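Local coordinates for protein xylulose kinase (Escherichia coli, PDB 2ITM) that catalyses the ATP-dependent phosphorylation of D-xylulose to D-xylulose 5-phosphate and, less efficiently, that of 1-deoxy-D-xylulose, at residues P326-P331 with R469-R474; Q388-I393 with Q412-R417; W402-A407 with Q453-D458; A428-Q433 with L445-P450. All coordinates share one frame; numbering follows the deposited sequence.

Contact 1 (P326-P331 with R469-R474); sequences PVWFLP and RETFRR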
# COMPACT_ATOMS: atom_id res chain seq x y z
N PRO A 326 -5.62 2.19 -15.85
CA PRO A 326 -6.39 2.31 -14.60
C PRO A 326 -5.51 1.99 -13.41
O PRO A 326 -4.73 1.05 -13.46
CB PRO A 326 -7.48 1.26 -14.77
CG PRO A 326 -7.56 1.04 -16.22
CD PRO A 326 -6.19 1.17 -16.74
N VAL A 327 -5.64 2.79 -12.36
CA VAL A 327 -5.39 2.37 -11.00
C VAL A 327 -6.63 1.71 -10.46
O VAL A 327 -7.73 2.14 -10.74
CB VAL A 327 -5.11 3.57 -10.10
CG1 VAL A 327 -4.65 3.14 -8.76
CG2 VAL A 327 -4.10 4.46 -10.73
N TRP A 328 -6.45 0.66 -9.67
CA TRP A 328 -7.57 -0.01 -9.03
C TRP A 328 -7.55 0.19 -7.52
O TRP A 328 -6.60 -0.19 -6.85
CB TRP A 328 -7.60 -1.49 -9.40
CG TRP A 328 -7.63 -1.72 -10.87
CD1 TRP A 328 -6.57 -1.83 -11.69
CD2 TRP A 328 -8.79 -1.86 -11.68
NE1 TRP A 328 -6.99 -2.02 -12.98
CE2 TRP A 328 -8.36 -2.05 -13.00
CE3 TRP A 328 -10.16 -1.85 -11.43
CZ2 TRP A 328 -9.24 -2.21 -14.05
CZ3 TRP A 328 -11.03 -2.02 -12.48
CH2 TRP A 328 -10.56 -2.20 -13.77
N PHE A 329 -8.61 0.78 -7.00
CA PHE A 329 -8.79 0.89 -5.56
C PHE A 329 -9.75 -0.17 -5.06
O PHE A 329 -10.88 -0.23 -5.48
CB PHE A 329 -9.29 2.29 -5.18
CG PHE A 329 -9.50 2.50 -3.71
CD1 PHE A 329 -8.43 2.55 -2.84
CD2 PHE A 329 -10.76 2.68 -3.20
CE1 PHE A 329 -8.62 2.75 -1.51
CE2 PHE A 329 -10.95 2.88 -1.86
CZ PHE A 329 -9.88 2.91 -1.02
N LEU A 330 -9.27 -1.02 -4.16
CA LEU A 330 -10.11 -2.05 -3.59
C LEU A 330 -10.38 -1.82 -2.11
O LEU A 330 -9.53 -2.06 -1.27
CB LEU A 330 -9.53 -3.44 -3.87
CG LEU A 330 -9.01 -3.72 -5.29
CD1 LEU A 330 -8.00 -4.80 -5.29
CD2 LEU A 330 -10.10 -4.03 -6.25
N PRO A 331 -11.58 -1.35 -1.81
CA PRO A 331 -11.96 -1.08 -0.43
C PRO A 331 -12.61 -2.28 0.20
O PRO A 331 -13.56 -2.83 -0.33
CB PRO A 331 -12.92 0.05 -0.56
CG PRO A 331 -13.57 -0.16 -1.88
CD PRO A 331 -12.68 -1.06 -2.70
N ARG A 469 -16.26 -3.47 -13.66
CA ARG A 469 -16.91 -4.14 -12.54
C ARG A 469 -16.47 -5.59 -12.46
O ARG A 469 -16.16 -6.09 -11.40
CB ARG A 469 -18.43 -4.07 -12.69
CG ARG A 469 -19.10 -2.86 -12.05
CD ARG A 469 -20.47 -2.55 -12.57
NE ARG A 469 -21.56 -3.13 -11.78
CZ ARG A 469 -21.45 -3.51 -10.54
NH1 ARG A 469 -20.31 -3.37 -9.90
NH2 ARG A 469 -22.49 -4.03 -9.91
N GLU A 470 -16.46 -6.26 -13.61
CA GLU A 470 -15.97 -7.61 -13.75
C GLU A 470 -14.52 -7.71 -13.31
O GLU A 470 -14.15 -8.62 -12.60
CB GLU A 470 -16.08 -8.02 -15.20
CG GLU A 470 -15.96 -9.49 -15.50
CD GLU A 470 -16.12 -9.76 -16.98
OE1 GLU A 470 -17.04 -9.18 -17.60
OE2 GLU A 470 -15.33 -10.54 -17.53
N THR A 471 -13.72 -6.76 -13.74
CA THR A 471 -12.32 -6.76 -13.39
C THR A 471 -12.11 -6.51 -11.90
O THR A 471 -11.37 -7.23 -11.24
CB THR A 471 -11.55 -5.75 -14.25
OG1 THR A 471 -11.41 -6.27 -15.57
CG2 THR A 471 -10.14 -5.62 -13.78
N PHE A 472 -12.77 -5.49 -11.38
CA PHE A 472 -12.86 -5.24 -9.94
C PHE A 472 -13.20 -6.47 -9.10
O PHE A 472 -12.51 -6.77 -8.18
CB PHE A 472 -13.83 -4.09 -9.66
CG PHE A 472 -14.12 -3.89 -8.20
CD1 PHE A 472 -13.33 -3.07 -7.43
CD2 PHE A 472 -15.19 -4.51 -7.60
CE1 PHE A 472 -13.60 -2.89 -6.11
CE2 PHE A 472 -15.45 -4.32 -6.28
CZ PHE A 472 -14.66 -3.51 -5.53
N ARG A 473 -14.28 -7.15 -9.44
CA ARG A 473 -14.71 -8.32 -8.74
C ARG A 473 -13.66 -9.42 -8.74
O ARG A 473 -13.48 -10.09 -7.75
CB ARG A 473 -16.01 -8.87 -9.31
CG ARG A 473 -17.22 -8.14 -8.85
CD ARG A 473 -18.53 -8.73 -9.27
NE ARG A 473 -18.64 -8.91 -10.70
CZ ARG A 473 -19.31 -8.11 -11.50
NH1 ARG A 473 -19.93 -7.05 -11.02
NH2 ARG A 473 -19.35 -8.36 -12.78
N ARG A 474 -13.00 -9.61 -9.87
CA ARG A 474 -11.91 -10.56 -10.01
C ARG A 474 -10.78 -10.24 -9.06
O ARG A 474 -10.34 -11.07 -8.29
CB ARG A 474 -11.39 -10.54 -11.45
CG ARG A 474 -10.71 -11.80 -11.93
CD ARG A 474 -9.49 -11.58 -12.83
NE ARG A 474 -9.69 -10.55 -13.85
CZ ARG A 474 -10.74 -10.49 -14.65
NH1 ARG A 474 -11.70 -11.40 -14.57
NH2 ARG A 474 -10.82 -9.53 -15.53
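The indole of W328 is held between two aliphatic groups: the methyl of T471 lies over one face, and CB of P326 lies over the other, toward the rim. T471 CG2 makes a CH-pi contact with the six-membered ring, 3.8 Å from its centroid and 26° off the normal. Here the C-terminal helix 459-479 of the FGGY kinase packs on the two-stranded antiparallel sheet 328-333/345-353; the axis of its 469-474 part runs at 55° to that of strand 328-331. The second flat group, the phenyl of F472, receives F329 O and P331 CD at its edge, near the ring plane, with P331 CD 4.0 Å from F472 CE1.

With CG anti to the backbone N (chi1 172°), the F472 ring is carried off the helix toward the strand, where L330 runs antiparallel alongside it. L330 CD2 approaches F472 CD1 to 3.6 Å, and Y371 meets the same ring, so the phenyl of helix 459-479 lies among strand 328-333 and helix 358-381. Putting an alanine in place of W328 would probably leave the T471 methyl without the surface it rests on and open a gap between strand and helix. T471 turns its methyl to the indole while its OG1 is bonded within its own helix to P467 O. The closest approach of the two segments is that of T471 CG2 to W328 CH2, at 3.4 Å.

Contact 2 (Q388-I393 with Q412-R417); sequences QSVTLI and QQLDYR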
# COMPACT_ATOMS: atom_id res chain seq x y z
N GLN A 388 -37.72 0.19 -7.85
CA GLN A 388 -37.92 1.13 -8.94
C GLN A 388 -36.89 2.23 -8.89
O GLN A 388 -36.42 2.72 -9.91
CB GLN A 388 -39.29 1.78 -8.84
CG GLN A 388 -40.44 0.84 -8.58
CD GLN A 388 -41.74 1.59 -8.38
OE1 GLN A 388 -41.98 2.59 -9.04
NE2 GLN A 388 -42.56 1.11 -7.47
N SER A 389 -36.57 2.64 -7.68
CA SER A 389 -35.51 3.59 -7.45
C SER A 389 -34.83 3.27 -6.13
O SER A 389 -35.36 2.53 -5.34
CB SER A 389 -36.06 5.01 -7.44
OG SER A 389 -35.47 5.79 -8.45
N VAL A 390 -33.66 3.85 -5.94
CA VAL A 390 -33.01 3.80 -4.67
C VAL A 390 -32.85 5.21 -4.11
O VAL A 390 -32.24 6.05 -4.71
CB VAL A 390 -31.65 3.11 -4.77
CG1 VAL A 390 -30.84 3.32 -3.53
CG2 VAL A 390 -31.84 1.65 -5.04
N THR A 391 -33.46 5.43 -2.96
CA THR A 391 -33.22 6.62 -2.21
C THR A 391 -31.81 6.76 -1.73
O THR A 391 -31.27 5.85 -1.13
CB THR A 391 -34.22 6.76 -1.07
OG1 THR A 391 -35.37 7.46 -1.53
CG2 THR A 391 -33.69 7.68 -0.02
N LEU A 392 -31.23 7.91 -1.98
CA LEU A 392 -29.82 8.12 -1.73
C LEU A 392 -29.66 9.31 -0.80
O LEU A 392 -30.00 10.41 -1.13
CB LEU A 392 -29.11 8.36 -3.05
CG LEU A 392 -27.60 8.42 -3.11
CD1 LEU A 392 -26.93 7.21 -2.53
CD2 LEU A 392 -27.17 8.64 -4.51
N ILE A 393 -29.15 9.04 0.40
CA ILE A 393 -28.97 10.07 1.39
C ILE A 393 -27.64 9.93 2.12
O ILE A 393 -26.95 8.94 1.96
CB ILE A 393 -30.12 10.07 2.40
CG1 ILE A 393 -30.26 8.70 3.04
CG2 ILE A 393 -31.41 10.47 1.73
CD1 ILE A 393 -30.74 8.75 4.39
N GLN A 412 -28.68 1.71 -11.78
CA GLN A 412 -29.77 1.98 -10.87
C GLN A 412 -30.12 3.45 -10.87
O GLN A 412 -29.25 4.30 -10.82
CB GLN A 412 -29.37 1.57 -9.47
CG GLN A 412 -30.49 1.08 -8.63
CD GLN A 412 -30.98 -0.28 -9.06
OE1 GLN A 412 -30.19 -1.11 -9.49
NE2 GLN A 412 -32.29 -0.49 -8.94
N GLN A 413 -31.41 3.75 -10.93
CA GLN A 413 -31.88 5.12 -10.73
C GLN A 413 -31.71 5.57 -9.28
O GLN A 413 -32.28 4.98 -8.37
CB GLN A 413 -33.33 5.26 -11.16
CG GLN A 413 -33.94 6.62 -10.84
CD GLN A 413 -35.38 6.74 -11.24
OE1 GLN A 413 -36.24 7.03 -10.42
NE2 GLN A 413 -35.66 6.53 -12.51
N LEU A 414 -30.94 6.62 -9.07
CA LEU A 414 -30.70 7.10 -7.71
C LEU A 414 -31.37 8.43 -7.42
O LEU A 414 -31.02 9.46 -8.00
CB LEU A 414 -29.18 7.16 -7.45
CG LEU A 414 -28.38 5.92 -7.82
CD1 LEU A 414 -26.93 6.14 -7.60
CD2 LEU A 414 -28.89 4.75 -7.09
N ASP A 415 -32.34 8.39 -6.51
CA ASP A 415 -33.10 9.57 -6.10
C ASP A 415 -32.42 10.28 -4.93
O ASP A 415 -32.44 9.80 -3.78
CB ASP A 415 -34.49 9.17 -5.63
CG ASP A 415 -35.37 8.64 -6.74
OD1 ASP A 415 -35.23 9.08 -7.88
OD2 ASP A 415 -36.22 7.78 -6.46
N TYR A 416 -31.82 11.43 -5.21
CA TYR A 416 -31.21 12.23 -4.17
C TYR A 416 -32.24 13.04 -3.40
O TYR A 416 -33.03 13.77 -3.98
CB TYR A 416 -30.15 13.15 -4.74
CG TYR A 416 -29.36 13.90 -3.71
CD1 TYR A 416 -28.85 13.25 -2.60
CD2 TYR A 416 -29.13 15.24 -3.84
CE1 TYR A 416 -28.13 13.93 -1.66
CE2 TYR A 416 -28.40 15.92 -2.90
CZ TYR A 416 -27.91 15.26 -1.82
OH TYR A 416 -27.18 15.96 -0.89
N ARG A 417 -32.21 12.91 -2.09
CA ARG A 417 -33.06 13.70 -1.22
C ARG A 417 -32.25 14.32 -0.09
O ARG A 417 -31.17 13.84 0.23
CB ARG A 417 -34.17 12.82 -0.67
CG ARG A 417 -34.84 11.93 -1.68
CD ARG A 417 -35.91 11.05 -1.09
NE ARG A 417 -36.64 10.29 -2.10
CZ ARG A 417 -37.70 10.74 -2.74
NH1 ARG A 417 -38.17 11.95 -2.50
NH2 ARG A 417 -38.30 9.97 -3.63
O HOH W 1 -33.54 1.85 -9.89
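Q388 meets the second segment through its carbonyl, whose oxygen lies near Q413 CB and is linked to Q413 N through one water, weakly on the Q388 side. S389 follows, its OG donating to Q413 OE1 over an improbably short 2.5 Å, so the exact geometry of this bond is doubtful. The Q413 chain is anti at chi1 (174°) and extended beyond CG, which lays its amide oxygen alongside the serine. D415 OD2 is also near this hydroxyl, while the other oxygen, OD1, is hydrogen-bonded to S454 OG on strand 451-455.

At V390 the strand pairing begins. V390 N donates to Q413 O over 3.0 Å with the N-H almost straight at 170°, and V390 O accepts from D415 N. The isopropyl group sets its CB 4.0 Å from L414 CD2 and turns CG2 to the CG methylene of Q412.

T391 projects on the other face of the sheet, together with D415. Its OG1 accepts from R417 NE at 3.2 Å, lying close to the guanidinium plane, and the two chains are nearly perpendicular.

L392 returns to the V390 face. Its N donates to D415 O at 2.9 Å from a position tilted out of the carbonyl plane, and its CD2 rests on L414 CB at 3.9 Å. The bond from R417 N to L392 O is weak, while Y416 brings its ring edge, at CD1, to the same carbonyl oxygen. I393 ends the walk with CG2 against R417 O.

Parallel strands joined through helix 400-410 make this a beta-alpha-beta unit in the C-terminal, actin-like ATPase domain of the FGGY kinases.

Contact 3 (W402-A407 with Q453-D458); sequences WRQMLA and QSHLPD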
# COMPACT_ATOMS: atom_id res chain seq x y z
N TRP A 402 -20.63 12.30 -8.36
CA TRP A 402 -20.46 10.96 -7.88
C TRP A 402 -21.75 10.18 -7.90
O TRP A 402 -21.78 9.03 -8.24
CB TRP A 402 -19.84 10.93 -6.50
CG TRP A 402 -19.41 9.56 -6.10
CD1 TRP A 402 -18.60 8.73 -6.81
CD2 TRP A 402 -19.78 8.85 -4.94
NE1 TRP A 402 -18.44 7.54 -6.15
CE2 TRP A 402 -19.16 7.59 -4.99
CE3 TRP A 402 -20.59 9.14 -3.84
CZ2 TRP A 402 -19.31 6.64 -4.00
CZ3 TRP A 402 -20.73 8.21 -2.86
CH2 TRP A 402 -20.10 6.97 -2.95
N ARG A 403 -22.82 10.86 -7.54
CA ARG A 403 -24.15 10.29 -7.60
C ARG A 403 -24.44 9.74 -8.99
O ARG A 403 -25.02 8.66 -9.13
CB ARG A 403 -25.20 11.33 -7.23
CG ARG A 403 -25.30 11.66 -5.73
CD ARG A 403 -26.62 12.26 -5.32
NE ARG A 403 -26.89 13.47 -6.07
CZ ARG A 403 -26.42 14.67 -5.76
NH1 ARG A 403 -25.65 14.84 -4.71
NH2 ARG A 403 -26.72 15.71 -6.51
N GLN A 404 -24.05 10.48 -10.01
CA GLN A 404 -24.22 10.05 -11.38
C GLN A 404 -23.32 8.89 -11.75
O GLN A 404 -23.74 7.97 -12.41
CB GLN A 404 -23.96 11.19 -12.34
CG GLN A 404 -24.25 10.83 -13.76
CD GLN A 404 -25.71 10.57 -13.98
OE1 GLN A 404 -26.08 9.58 -14.61
NE2 GLN A 404 -26.54 11.45 -13.47
N MET A 405 -22.07 8.98 -11.33
CA MET A 405 -21.14 7.89 -11.48
C MET A 405 -21.72 6.65 -10.87
O MET A 405 -21.63 5.57 -11.45
CB MET A 405 -19.79 8.21 -10.86
CG MET A 405 -18.83 7.04 -10.89
SD MET A 405 -17.26 7.31 -10.10
CE MET A 405 -16.54 8.41 -11.26
N LEU A 406 -22.31 6.78 -9.69
CA LEU A 406 -22.95 5.66 -9.01
C LEU A 406 -24.10 5.08 -9.80
O LEU A 406 -24.31 3.88 -9.80
CB LEU A 406 -23.46 6.08 -7.65
CG LEU A 406 -22.71 5.64 -6.40
CD1 LEU A 406 -21.25 5.86 -6.58
CD2 LEU A 406 -23.21 6.37 -5.19
N ALA A 407 -24.83 5.95 -10.47
CA ALA A 407 -25.91 5.52 -11.31
C ALA A 407 -25.43 4.83 -12.59
O ALA A 407 -25.99 3.85 -13.02
CB ALA A 407 -26.79 6.68 -11.64
N GLN A 453 -32.92 15.55 -6.75
CA GLN A 453 -32.47 15.23 -8.10
C GLN A 453 -32.50 13.73 -8.34
O GLN A 453 -32.09 12.96 -7.49
CB GLN A 453 -31.06 15.77 -8.36
CG GLN A 453 -30.52 15.47 -9.77
CD GLN A 453 -29.12 15.98 -10.01
OE1 GLN A 453 -28.42 16.35 -9.09
NE2 GLN A 453 -28.72 16.00 -11.27
N SER A 454 -32.99 13.34 -9.50
CA SER A 454 -33.06 11.94 -9.87
C SER A 454 -32.04 11.59 -10.97
O SER A 454 -32.03 12.18 -12.03
CB SER A 454 -34.46 11.60 -10.34
OG SER A 454 -35.21 10.98 -9.32
N HIS A 455 -31.20 10.60 -10.68
CA HIS A 455 -30.12 10.24 -11.58
C HIS A 455 -30.42 8.97 -12.34
O HIS A 455 -30.51 7.91 -11.76
CB HIS A 455 -28.83 10.07 -10.80
CG HIS A 455 -28.33 11.33 -10.19
ND1 HIS A 455 -27.38 12.12 -10.79
CD2 HIS A 455 -28.64 11.93 -9.02
CE1 HIS A 455 -27.13 13.16 -10.02
NE2 HIS A 455 -27.88 13.07 -8.94
N LEU A 456 -30.58 9.09 -13.65
CA LEU A 456 -30.70 7.92 -14.49
C LEU A 456 -29.37 7.49 -15.06
O LEU A 456 -28.55 8.29 -15.44
CB LEU A 456 -31.73 8.13 -15.59
CG LEU A 456 -33.14 7.70 -15.23
CD1 LEU A 456 -34.11 8.65 -15.84
CD2 LEU A 456 -33.43 6.29 -15.68
N PRO A 457 -29.16 6.18 -15.08
CA PRO A 457 -27.96 5.61 -15.67
C PRO A 457 -27.80 6.03 -17.12
O PRO A 457 -28.72 5.88 -17.90
CB PRO A 457 -28.21 4.10 -15.58
CG PRO A 457 -29.51 3.94 -14.89
CD PRO A 457 -30.24 5.21 -14.98
N ASP A 458 -26.63 6.54 -17.46
CA ASP A 458 -26.27 6.74 -18.85
C ASP A 458 -25.89 5.43 -19.53
O ASP A 458 -25.03 4.72 -19.06
CB ASP A 458 -25.16 7.76 -19.00
CG ASP A 458 -24.80 8.01 -20.43
OD1 ASP A 458 -23.80 7.46 -20.89
OD2 ASP A 458 -25.44 8.76 -21.17
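R403 and H455 form the tight centre of this helix-on-sheet contact, in which helix 400-410 lies against strand 451-455 at the edge of the seven-stranded sheet of the C-terminal FGGY domain. R403 meets the imidazole twice. Its CB sits over one face, 3.8 Å from the ring centroid and 19° off the normal, a CH-pi contact. Its chain then bends at chi3 (-58°) and brings NE back to the same ring, where it donates to H455 NE2 over 3.1 Å. That donor stands 37° out of the imidazole plane, and the guanidinium and ring planes are steeply inclined, so the hydrogen bond is far from the usual in-plane one. Accepting at NE2 is consistent with a neutral imidazole there.

The same guanidinium reaches along the strand with NH2, which donates to Q453 OE1 at 3.2 Å, the oxygen lying in the guanidinium plane. Its third nitrogen, NH1, bonds to A397 O, and the ring of Y416 makes a cation-pi contact with it; strand, loop and neighbouring strand thus fix its orientation together. The Q404 side chain comes to the imidazole edge at ND1, its amide plane turned well away from that of the ring.

The loose side faces outward: L456 points its exposed side chain away from the helix, and D458 also leads away, capping R461 N at the start of helix 459-479. Between them the backbones nevertheless draw close at buried A407. Here A407 CB lies 4.0 Å from H455 CB, and the proline CB of P457 sits on a backbone carbonyl, 3.4 Å from A407 O.

Contact 4 (A428-Q433 with L445-P450); sequences AARLAQ and LLPQLP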
# COMPACT_ATOMS: atom_id res chain seq x y z
N ALA A 428 -38.71 7.28 15.10
CA ALA A 428 -39.31 7.15 16.41
C ALA A 428 -40.50 8.09 16.63
O ALA A 428 -41.55 7.67 17.06
CB ALA A 428 -38.27 7.34 17.48
N ALA A 429 -40.31 9.36 16.32
CA ALA A 429 -41.38 10.32 16.46
C ALA A 429 -42.51 10.02 15.49
O ALA A 429 -43.66 10.12 15.84
CB ALA A 429 -40.86 11.71 16.26
N ARG A 430 -42.15 9.64 14.28
CA ARG A 430 -43.13 9.30 13.25
C ARG A 430 -44.04 8.20 13.78
O ARG A 430 -45.24 8.22 13.57
CB ARG A 430 -42.44 8.84 11.97
CG ARG A 430 -42.14 9.92 10.92
CD ARG A 430 -43.04 11.12 11.05
NE ARG A 430 -42.42 12.34 10.52
CZ ARG A 430 -41.90 12.45 9.32
NH1 ARG A 430 -41.88 11.40 8.52
NH2 ARG A 430 -41.37 13.59 8.92
N LEU A 431 -43.45 7.24 14.47
CA LEU A 431 -44.21 6.16 15.03
C LEU A 431 -45.19 6.63 16.08
O LEU A 431 -46.31 6.18 16.13
CB LEU A 431 -43.28 5.06 15.54
CG LEU A 431 -42.60 4.22 14.46
CD1 LEU A 431 -41.46 3.45 15.03
CD2 LEU A 431 -43.60 3.27 13.82
N ALA A 432 -44.77 7.56 16.92
CA ALA A 432 -45.64 8.15 17.92
C ALA A 432 -46.81 8.91 17.29
O ALA A 432 -47.93 8.81 17.75
CB ALA A 432 -44.86 9.02 18.84
N GLN A 433 -46.51 9.68 16.26
CA GLN A 433 -47.51 10.27 15.42
C GLN A 433 -48.59 9.32 14.97
O GLN A 433 -49.76 9.61 15.07
CB GLN A 433 -46.87 10.88 14.19
CG GLN A 433 -46.50 12.30 14.35
CD GLN A 433 -46.37 13.00 13.03
OE1 GLN A 433 -45.44 12.74 12.29
NE2 GLN A 433 -47.31 13.87 12.74
N LEU A 445 -48.72 10.51 7.13
CA LEU A 445 -47.88 10.85 8.27
C LEU A 445 -46.42 10.49 8.02
O LEU A 445 -45.53 10.97 8.71
CB LEU A 445 -48.38 10.16 9.54
CG LEU A 445 -49.77 10.52 10.05
CD1 LEU A 445 -50.23 9.48 11.00
CD2 LEU A 445 -49.74 11.86 10.70
N LEU A 446 -46.18 9.64 7.01
CA LEU A 446 -44.85 9.15 6.70
C LEU A 446 -44.45 9.49 5.27
O LEU A 446 -44.35 8.62 4.43
CB LEU A 446 -44.77 7.64 6.91
CG LEU A 446 -45.09 7.02 8.27
CD1 LEU A 446 -45.03 5.54 8.20
CD2 LEU A 446 -44.20 7.54 9.36
N PRO A 447 -44.20 10.77 5.02
CA PRO A 447 -43.88 11.23 3.68
C PRO A 447 -42.42 10.95 3.35
O PRO A 447 -41.59 10.88 4.24
CB PRO A 447 -44.08 12.73 3.80
CG PRO A 447 -43.67 13.03 5.15
CD PRO A 447 -43.97 11.84 6.00
N GLN A 448 -42.12 10.78 2.07
CA GLN A 448 -40.75 10.74 1.61
C GLN A 448 -40.10 12.07 1.88
O GLN A 448 -40.78 13.07 2.01
CB GLN A 448 -40.71 10.43 0.14
CG GLN A 448 -39.92 9.22 -0.17
CD GLN A 448 -40.76 8.14 -0.75
OE1 GLN A 448 -41.54 7.51 -0.04
NE2 GLN A 448 -40.64 7.92 -2.04
N LEU A 449 -38.78 12.09 1.96
CA LEU A 449 -38.07 13.36 1.98
C LEU A 449 -38.15 14.05 0.64
O LEU A 449 -38.52 13.44 -0.35
CB LEU A 449 -36.61 13.19 2.39
CG LEU A 449 -36.34 12.41 3.67
CD1 LEU A 449 -35.02 11.72 3.57
CD2 LEU A 449 -36.38 13.30 4.89
N PRO A 450 -37.80 15.32 0.62
CA PRO A 450 -37.85 16.10 -0.60
C PRO A 450 -36.92 15.55 -1.67
O PRO A 450 -35.72 15.43 -1.45
CB PRO A 450 -37.37 17.47 -0.14
CG PRO A 450 -37.28 17.39 1.35
CD PRO A 450 -37.97 16.17 1.80
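Van der Waals packing carries most of this contact, and R430 does the larger share of it with the aliphatic part of its side chain. L446 runs the other way alongside it, its methyl CD2 3.4 Å from R430 CB and nearly as close to CG. With CG anti to the carbonyl carbon (chi1 -58°), the leucine lies flank to flank with the arginine chain. L445 packs farther along the helix, where its CD2 is 3.8 Å from Q433 NE2, a methyl against an amide as the two side chains cross.

The polar ends meet the loop without any hydrogen bond between the segments. R430 bends sharply at chi2 (-23°), an almost eclipsed torsion, and brings its CD to 3.4 Å from L445 O. The guanidinium is met obliquely by that oxygen and by P447, whose CD lies 3.3 Å from R430 NH1. NH1 is buried here and has no partner in the model, an uncommon situation for a group that would normally be charged; the carbonyl of L445, its O 3.7 Å from R430 NH1, may ease it electrostatically. Shortening this residue to an alanine would probably leave L445 O and the P447 ring without the chain that covers them, and L446 CD2 with only CB to rest on.

The contact joins helix 424-436 to the end of helix 442-445 and the loop that leads into strand 451-455. L17 of strand 11-17 touches R430 and Q433 on the helix, while V239 of helix 233-241 touches both R430 and L446, placing the contact where elements of the N-terminal domain meet those of the C-terminal one.

Contacts 2 and 3 share one framework: their centres are 9 Å apart, and strand 414-417 lies between strands 390-393 and 451-455 in the same sheet. Backbone pairing joins them, with Y416 N 2.8 Å from Q453 O and L414 O 2.9 Å from H455 N. Contact 4 follows contact 2 along the chain and touches it where R417 meets segment 445-450. Contact 1 stands apart, its centre about 20 Å from that of contact 3, yet helix 459-479 follows strand 451-455 after a short connection. The chain span closed by contact 1 contains contacts 2, 3 and 4. None of the four lies at the xylulose pocket or at the proposed proton acceptor D233.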